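Local coordinates for putative non-ribosomal peptide synthetase (Actinomadura parvosata subsp. kistnae, PDB 6M7L), which probably serves as a condensation-type domain of a non-ribosomal peptide synthetase, the family that handles carrier-bound intermediates in peptide assembly, at residues R290-D302 against G313-S326. Numbering follows the deposited sequence.
Sequences RTSVTIGTRLPRD and GPFSRWLALPVDLS
With CG anti to the backbone N (chi1 -168°), R298 runs its methylenes across the indole of W318, whose own CG stands anti to its carbonyl carbon. The CH-pi evidence is direct: R298 CB lies 3.5 Å from the centroid of the six-membered ring of W318 and only 9° off the ring normal. A bend at chi3 then turns the guanidinium so that R298 NH1 gives a hydrogen bond of 2.9 Å to S316 OG, while NH2 forms a salt bridge with E156. Were W318 replaced by an alanine, the R298 methylenes would probably lose their flat support, so that the chain carrying the guanidinium could shift, and the ring meeting W411 would be gone.

The backbones beneath belong to two antiparallel strands, 292-299 and 317-324, at 156° between their N-to-C directions, joined in pairs such as L319 N to T297 O (3.0 Å). Backbone bonds from G296 to V374 and L376 link them to strand 374-380, and the segment connecting the two strands matches in position the floor loop of condensation domains. At that end, R317 grips P300 O side-on with NH2 (2.9 Å) and NE (3.1 Å), the oxygen lying in the guanidinium plane; D302 CB sits over one face of the same group. F315 CD2 stands over the centre of the R301 guanidinium, 3.4 Å from R301 CZ. R301 NH1 donates to the carbonyls of L308 and M311, and NH2 forms a salt bridge with D154, apparently the aspartate of the HHxxxDG-like motif, an Asp-Arg pairing known in this family.

On the opposite face from W318, apolar side chains meet: V293 CG1 with L325 CD1 at 3.8 Å and L299 CD1 with L319 CD2 at 4.1 Å, covered by helices 272-288 and 331-346.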
ATOM      1  N   ARG A 290      12.104   0.338  40.788  1.00 83.09           N
ATOM      2  CA  ARG A 290      12.195   1.779  40.610  1.00 79.86           C
ATOM      3  C   ARG A 290      10.803   2.394  40.593  1.00 83.58           C
ATOM      4  O   ARG A 290       9.876   1.839  39.994  1.00 85.32           O
ATOM      5  CB  ARG A 290      12.939   2.118  39.315  1.00 86.57           C
ATOM      6  CG  ARG A 290      13.272   3.589  39.146  1.00 98.77           C
ATOM      7  CD  ARG A 290      14.186   3.797  37.947  1.00105.32           C
ATOM      8  NE  ARG A 290      15.510   3.220  38.159  1.00112.53           N
ATOM      9  CZ  ARG A 290      16.594   3.931  38.446  1.00115.92           C
ATOM     10  NH1 ARG A 290      17.759   3.325  38.624  1.00119.24           N
ATOM     11  NH2 ARG A 290      16.513   5.252  38.550  1.00119.96           N
ATOM     12  N   THR A 291      10.664   3.543  41.254  1.00 86.86           N
ATOM     13  CA  THR A 291       9.395   4.259  41.308  1.00 84.62           C
ATOM     14  C   THR A 291       9.166   5.158  40.101  1.00 78.12           C
ATOM     15  O   THR A 291       8.113   5.798  40.021  1.00 81.58           O
ATOM     16  CB  THR A 291       9.317   5.110  42.581  1.00 91.16           C
ATOM     17  OG1 THR A 291      10.333   6.122  42.544  1.00 97.60           O
ATOM     18  CG2 THR A 291       9.513   4.245  43.817  1.00 92.58           C
ATOM     19  N   SER A 292      10.116   5.230  39.171  1.00 72.94           N
ATOM     20  CA  SER A 292      10.024   6.134  38.025  1.00 71.45           C
ATOM     21  C   SER A 292      10.576   5.411  36.803  1.00 70.72           C
ATOM     22  O   SER A 292      11.793   5.302  36.638  1.00 80.70           O
ATOM     23  CB  SER A 292      10.780   7.431  38.287  1.00 74.13           C
ATOM     24  OG  SER A 292      11.028   8.130  37.081  1.00 77.99           O
ATOM     25  N   VAL A 293       9.683   4.932  35.943  1.00 68.15           N
ATOM     26  CA  VAL A 293      10.057   4.196  34.741  1.00 62.74           C
ATOM     27  C   VAL A 293       9.796   5.078  33.527  1.00 61.99           C
ATOM     28  O   VAL A 293       8.803   5.813  33.479  1.00 70.75           O
ATOM     29  CB  VAL A 293       9.291   2.861  34.647  1.00 55.86           C
ATOM     30  CG1 VAL A 293       7.811   3.087  34.869  1.00 69.86           C
ATOM     31  CG2 VAL A 293       9.545   2.178  33.313  1.00 55.07           C
ATOM     32  N   THR A 294      10.703   5.018  32.556  1.00 61.41           N
ATOM     33  CA  THR A 294      10.622   5.818  31.338  1.00 55.83           C
ATOM     34  C   THR A 294      10.781   4.887  30.144  1.00 56.97           C
ATOM     35  O   THR A 294      11.887   4.408  29.874  1.00 53.74           O
ATOM     36  CB  THR A 294      11.699   6.906  31.315  1.00 57.88           C
ATOM     37  OG1 THR A 294      11.586   7.727  32.484  1.00 51.66           O
ATOM     38  CG2 THR A 294      11.555   7.775  30.070  1.00 60.46           C
ATOM     39  N   ILE A 295       9.688   4.623  29.441  1.00 60.82           N
ATOM     40  CA  ILE A 295       9.742   3.923  28.175  1.00 52.79           C
ATOM     41  C   ILE A 295       9.700   4.952  27.052  1.00 55.58           C
ATOM     42  O   ILE A 295       9.425   6.133  27.265  1.00 56.23           O
ATOM     43  CB  ILE A 295       8.599   2.892  28.020  1.00 54.72           C
ATOM     44  CG1 ILE A 295       7.270   3.612  27.784  1.00 56.36           C
ATOM     45  CG2 ILE A 295       8.527   1.978  29.236  1.00 58.73           C
ATOM     46  CD1 ILE A 295       6.452   3.023  26.658  1.00 59.10           C
ATOM     47  N   GLY A 296       9.979   4.498  25.828  1.00 56.47           N
ATOM     48  CA  GLY A 296       9.928   5.357  24.669  1.00 48.92           C
ATOM     49  C   GLY A 296       9.071   4.730  23.585  1.00 52.76           C
ATOM     50  O   GLY A 296       8.593   3.601  23.713  1.00 48.57           O
ATOM     51  N   THR A 297       8.875   5.491  22.514  1.00 54.23           N
ATOM     52  CA  THR A 297       8.166   4.983  21.350  1.00 48.36           C
ATOM     53  C   THR A 297       8.725   5.676  20.121  1.00 51.43           C
ATOM     54  O   THR A 297       9.071   6.860  20.172  1.00 55.49           O
ATOM     55  CB  THR A 297       6.649   5.195  21.463  1.00 51.31           C
ATOM     56  OG1 THR A 297       5.989   4.546  20.368  1.00 53.47           O
ATOM     57  CG2 THR A 297       6.294   6.679  21.458  1.00 44.88           C
ATOM     58  N   ARG A 298       8.841   4.927  19.028  1.00 51.67           N
ATOM     59  CA  ARG A 298       9.314   5.483  17.770  1.00 51.13           C
ATOM     60  C   ARG A 298       8.124   6.003  16.979  1.00 55.90           C
ATOM     61  O   ARG A 298       7.199   5.245  16.665  1.00 61.17           O
ATOM     62  CB  ARG A 298      10.082   4.449  16.950  1.00 47.94           C
ATOM     63  CG  ARG A 298      10.834   5.060  15.773  1.00 53.73           C
ATOM     64  CD  ARG A 298      11.313   4.006  14.794  1.00 50.97           C
ATOM     65  NE  ARG A 298      10.207   3.430  14.033  1.00 64.17           N
ATOM     66  CZ  ARG A 298       9.780   3.899  12.865  1.00 61.48           C
ATOM     67  NH1 ARG A 298      10.366   4.955  12.318  1.00 58.70           N
ATOM     68  NH2 ARG A 298       8.767   3.312  12.243  1.00 53.88           N
ATOM     69  N   LEU A 299       8.139   7.291  16.675  1.00 57.78           N
ATOM     70  CA  LEU A 299       7.123   7.787  15.765  1.00 57.20           C
ATOM     71  C   LEU A 299       7.697   7.894  14.360  1.00 58.79           C
ATOM     72  O   LEU A 299       8.882   8.210  14.196  1.00 64.69           O
ATOM     73  CB  LEU A 299       6.613   9.156  16.215  1.00 57.11           C
ATOM     74  CG  LEU A 299       6.001   9.212  17.616  1.00 59.34           C
ATOM     75  CD1 LEU A 299       5.734  10.650  18.030  1.00 67.32           C
ATOM     76  CD2 LEU A 299       4.723   8.392  17.678  1.00 62.35           C
ATOM     77  N   PRO A 300       6.910   7.626  13.324  1.00 58.86           N
ATOM     78  CA  PRO A 300       7.431   7.762  11.958  1.00 57.55           C
ATOM     79  C   PRO A 300       7.567   9.220  11.552  1.00 62.71           C
ATOM     80  O   PRO A 300       7.475  10.117  12.397  1.00 62.69           O
ATOM     81  CB  PRO A 300       6.385   7.030  11.111  1.00 54.55           C
ATOM     82  CG  PRO A 300       5.120   7.179  11.890  1.00 44.99           C
ATOM     83  CD  PRO A 300       5.516   7.150  13.343  1.00 57.95           C
ATOM     84  N   ARG A 301       7.792   9.468  10.264  1.00 66.12           N
ATOM     85  CA  ARG A 301       7.880  10.837   9.776  1.00 68.24           C
ATOM     86  C   ARG A 301       6.581  11.584  10.052  1.00 60.18           C
ATOM     87  O   ARG A 301       5.508  10.985  10.173  1.00 63.43           O
ATOM     88  CB  ARG A 301       8.184  10.854   8.279  1.00 59.03           C
ATOM     89  CG  ARG A 301       7.123  10.202   7.417  1.00 48.47           C
ATOM     90  CD  ARG A 301       7.666   9.934   6.028  1.00 58.03           C
ATOM     91  NE  ARG A 301       8.808   9.024   6.073  1.00 58.63           N
ATOM     92  CZ  ARG A 301       9.591   8.750   5.034  1.00 62.57           C
ATOM     93  NH1 ARG A 301       9.364   9.322   3.858  1.00 58.72           N
ATOM     94  NH2 ARG A 301      10.605   7.907   5.173  1.00 63.46           N
ATOM     95  N   ASP A 302       6.691  12.906  10.167  1.00 62.01           N
ATOM     96  CA  ASP A 302       5.515  13.743  10.368  1.00 74.88           C
ATOM     97  C   ASP A 302       4.534  13.522   9.227  1.00 71.12           C
ATOM     98  O   ASP A 302       4.810  13.897   8.083  1.00 77.23           O
ATOM     99  CB  ASP A 302       5.909  15.219  10.466  1.00 79.27           C
ATOM    100  CG  ASP A 302       4.798  16.087  11.037  1.00 82.06           C
ATOM    101  OD1 ASP A 302       3.613  15.709  10.919  1.00 79.87           O
ATOM    102  OD2 ASP A 302       5.113  17.153  11.609  1.00 78.70           O
ATOM    103  N   GLY A 313      14.800   9.191   3.999  1.00 58.31           N
ATOM    104  CA  GLY A 313      15.449  10.014   4.990  1.00 56.97           C
ATOM    105  C   GLY A 313      15.359   9.442   6.390  1.00 60.17           C
ATOM    106  O   GLY A 313      14.502   8.607   6.692  1.00 63.64           O
ATOM    107  N   PRO A 314      16.259   9.874   7.274  1.00 64.35           N
ATOM    108  CA  PRO A 314      16.165   9.488   8.695  1.00 61.97           C
ATOM    109  C   PRO A 314      15.129  10.328   9.430  1.00 60.57           C
ATOM    110  O   PRO A 314      15.436  11.191  10.259  1.00 68.52           O
ATOM    111  CB  PRO A 314      17.592   9.730   9.195  1.00 66.26           C
ATOM    112  CG  PRO A 314      18.072  10.866   8.365  1.00 56.46           C
ATOM    113  CD  PRO A 314      17.479  10.655   6.998  1.00 57.53           C
ATOM    114  N   PHE A 315      13.859  10.084   9.116  1.00 60.02           N
ATOM    115  CA  PHE A 315      12.762  10.850   9.691  1.00 57.66           C
ATOM    116  C   PHE A 315      12.221  10.246  10.979  1.00 64.70           C
ATOM    117  O   PHE A 315      11.264  10.788  11.541  1.00 71.38           O
ATOM    118  CB  PHE A 315      11.619  10.983   8.682  1.00 67.04           C
ATOM    119  CG  PHE A 315      12.016  11.622   7.382  1.00 63.85           C
ATOM    120  CD1 PHE A 315      12.439  12.940   7.339  1.00 59.32           C
ATOM    121  CD2 PHE A 315      11.939  10.908   6.197  1.00 64.96           C
ATOM    122  CE1 PHE A 315      12.798  13.528   6.139  1.00 62.66           C
ATOM    123  CE2 PHE A 315      12.292  11.490   4.994  1.00 65.25           C
ATOM    124  CZ  PHE A 315      12.723  12.802   4.965  1.00 67.57           C
ATOM    125  N   SER A 316      12.793   9.139  11.447  1.00 69.15           N
ATOM    126  CA  SER A 316      12.367   8.549  12.709  1.00 65.04           C
ATOM    127  C   SER A 316      12.459   9.571  13.831  1.00 63.42           C
ATOM    128  O   SER A 316      13.504  10.195  14.037  1.00 67.21           O
ATOM    129  CB  SER A 316      13.227   7.326  13.046  1.00 62.86           C
ATOM    130  OG  SER A 316      12.989   6.258  12.147  1.00 69.53           O
ATOM    131  N   ARG A 317      11.354   9.752  14.542  1.00 63.00           N
ATOM    132  CA  ARG A 317      11.314  10.566  15.746  1.00 61.06           C
ATOM    133  C   ARG A 317      11.064   9.656  16.938  1.00 59.64           C
ATOM    134  O   ARG A 317      10.185   8.789  16.888  1.00 62.61           O
ATOM    135  CB  ARG A 317      10.228  11.639  15.661  1.00 64.33           C
ATOM    136  CG  ARG A 317      10.499  12.732  14.642  1.00 69.42           C
ATOM    137  CD  ARG A 317       9.253  13.573  14.435  1.00 67.88           C
ATOM    138  NE  ARG A 317       8.144  12.756  13.954  1.00 63.85           N
ATOM    139  CZ  ARG A 317       6.863  13.078  14.088  1.00 72.76           C
ATOM    140  NH1 ARG A 317       6.519  14.203  14.701  1.00 74.63           N
ATOM    141  NH2 ARG A 317       5.923  12.269  13.618  1.00 67.69           N
ATOM    142  N   TRP A 318      11.844   9.841  17.996  1.00 58.79           N
ATOM    143  CA  TRP A 318      11.696   9.072  19.219  1.00 57.41           C
ATOM    144  C   TRP A 318      11.145   9.966  20.319  1.00 53.62           C
ATOM    145  O   TRP A 318      11.487  11.150  20.401  1.00 60.04           O
ATOM    146  CB  TRP A 318      13.029   8.453  19.643  1.00 51.35           C
ATOM    147  CG  TRP A 318      13.398   7.260  18.816  1.00 53.94           C
ATOM    148  CD1 TRP A 318      14.129   7.254  17.664  1.00 53.35           C
ATOM    149  CD2 TRP A 318      13.035   5.897  19.068  1.00 53.29           C
ATOM    150  NE1 TRP A 318      14.251   5.970  17.187  1.00 49.29           N
ATOM    151  CE2 TRP A 318      13.588   5.119  18.032  1.00 45.64           C
ATOM    152  CE3 TRP A 318      12.300   5.260  20.072  1.00 53.07           C
ATOM    153  CZ2 TRP A 318      13.430   3.736  17.973  1.00 45.75           C
ATOM    154  CZ3 TRP A 318      12.144   3.884  20.011  1.00 50.41           C
ATOM    155  CH2 TRP A 318      12.705   3.139  18.968  1.00 44.99           C
ATOM    156  N   LEU A 319      10.285   9.396  21.159  1.00 49.81           N
ATOM    157  CA  LEU A 319       9.574  10.153  22.180  1.00 56.22           C
ATOM    158  C   LEU A 319       9.698   9.432  23.513  1.00 57.32           C
ATOM    159  O   LEU A 319       9.226   8.299  23.654  1.00 59.46           O
ATOM    160  CB  LEU A 319       8.102  10.333  21.799  1.00 59.25           C
ATOM    161  CG  LEU A 319       7.403  11.572  22.354  1.00 58.20           C
ATOM    162  CD1 LEU A 319       8.093  12.826  21.836  1.00 52.35           C
ATOM    163  CD2 LEU A 319       5.928  11.568  21.979  1.00 65.05           C
ATOM    164  N   ALA A 320      10.330  10.085  24.484  1.00 51.48           N
ATOM    165  CA  ALA A 320      10.379   9.558  25.839  1.00 56.25           C
ATOM    166  C   ALA A 320       9.041   9.788  26.529  1.00 61.08           C
ATOM    167  O   ALA A 320       8.399  10.826  26.338  1.00 64.70           O
ATOM    168  CB  ALA A 320      11.503  10.222  26.635  1.00 49.54           C
ATOM    169  N   LEU A 321       8.617   8.813  27.331  1.00 57.32           N
ATOM    170  CA  LEU A 321       7.333   8.865  28.033  1.00 52.62           C
ATOM    171  C   LEU A 321       7.547   8.567  29.512  1.00 52.54           C
ATOM    172  O   LEU A 321       7.081   7.543  30.027  1.00 55.45           O
ATOM    173  CB  LEU A 321       6.338   7.882  27.414  1.00 58.06           C
ATOM    174  CG  LEU A 321       6.160   7.964  25.894  1.00 55.51           C
ATOM    175  CD1 LEU A 321       5.231   6.870  25.398  1.00 49.22           C
ATOM    176  CD2 LEU A 321       5.650   9.336  25.485  1.00 54.78           C
ATOM    177  N   PRO A 322       8.238   9.453  30.232  1.00 52.45           N
ATOM    178  CA  PRO A 322       8.520   9.190  31.650  1.00 62.26           C
ATOM    179  C   PRO A 322       7.247   9.221  32.483  1.00 67.72           C
ATOM    180  O   PRO A 322       6.462  10.170  32.414  1.00 65.84           O
ATOM    181  CB  PRO A 322       9.474  10.325  32.038  1.00 61.78           C
ATOM    182  CG  PRO A 322       9.140  11.418  31.093  1.00 59.19           C
ATOM    183  CD  PRO A 322       8.789  10.749  29.799  1.00 52.19           C
ATOM    184  N   VAL A 323       7.052   8.175  33.279  1.00 66.13           N
ATOM    185  CA  VAL A 323       5.894   8.046  34.152  1.00 66.58           C
ATOM    186  C   VAL A 323       6.389   7.919  35.584  1.00 73.40           C
ATOM    187  O   VAL A 323       7.269   7.102  35.874  1.00 77.85           O
ATOM    188  CB  VAL A 323       5.018   6.841  33.761  1.00 65.15           C
ATOM    189  CG1 VAL A 323       4.001   6.548  34.849  1.00 68.40           C
ATOM    190  CG2 VAL A 323       4.319   7.107  32.435  1.00 61.90           C
ATOM    191  N   ASP A 324       5.833   8.738  36.474  1.00 75.08           N
ATOM    192  CA  ASP A 324       6.169   8.691  37.888  1.00 70.72           C
ATOM    193  C   ASP A 324       5.191   7.764  38.595  1.00 71.19           C
ATOM    194  O   ASP A 324       3.982   8.017  38.604  1.00 76.86           O
ATOM    195  CB  ASP A 324       6.131  10.091  38.502  1.00 77.52           C
ATOM    196  CG  ASP A 324       6.659  10.122  39.925  1.00 84.33           C
ATOM    197  OD1 ASP A 324       7.063   9.059  40.443  1.00 82.78           O
ATOM    198  OD2 ASP A 324       6.675  11.216  40.527  1.00 90.49           O
ATOM    199  N   LEU A 325       5.713   6.685  39.177  1.00 78.00           N
ATOM    200  CA  LEU A 325       4.918   5.752  39.962  1.00 77.26           C
ATOM    201  C   LEU A 325       5.094   5.973  41.459  1.00 76.72           C
ATOM    202  O   LEU A 325       4.936   5.036  42.250  1.00 77.09           O
ATOM    203  CB  LEU A 325       5.266   4.315  39.580  1.00 76.37           C
ATOM    204  CG  LEU A 325       5.072   4.021  38.089  1.00 74.73           C
ATOM    205  CD1 LEU A 325       5.443   2.593  37.749  1.00 69.23           C
ATOM    206  CD2 LEU A 325       3.639   4.305  37.683  1.00 71.35           C
ATOM    207  N   SER A 326       5.418   7.204  41.860  1.00 81.22           N
ATOM    208  CA  SER A 326       5.570   7.539  43.269  1.00 83.51           C
ATOM    209  C   SER A 326       4.276   7.268  44.030  1.00 85.90           C
ATOM    210  O   SER A 326       3.183   7.190  43.455  1.00 86.16           O
ATOM    211  CB  SER A 326       5.977   9.003  43.434  1.00 82.91           C
ATOM    212  OG  SER A 326       7.304   9.217  42.987  1.00 85.31           O
TER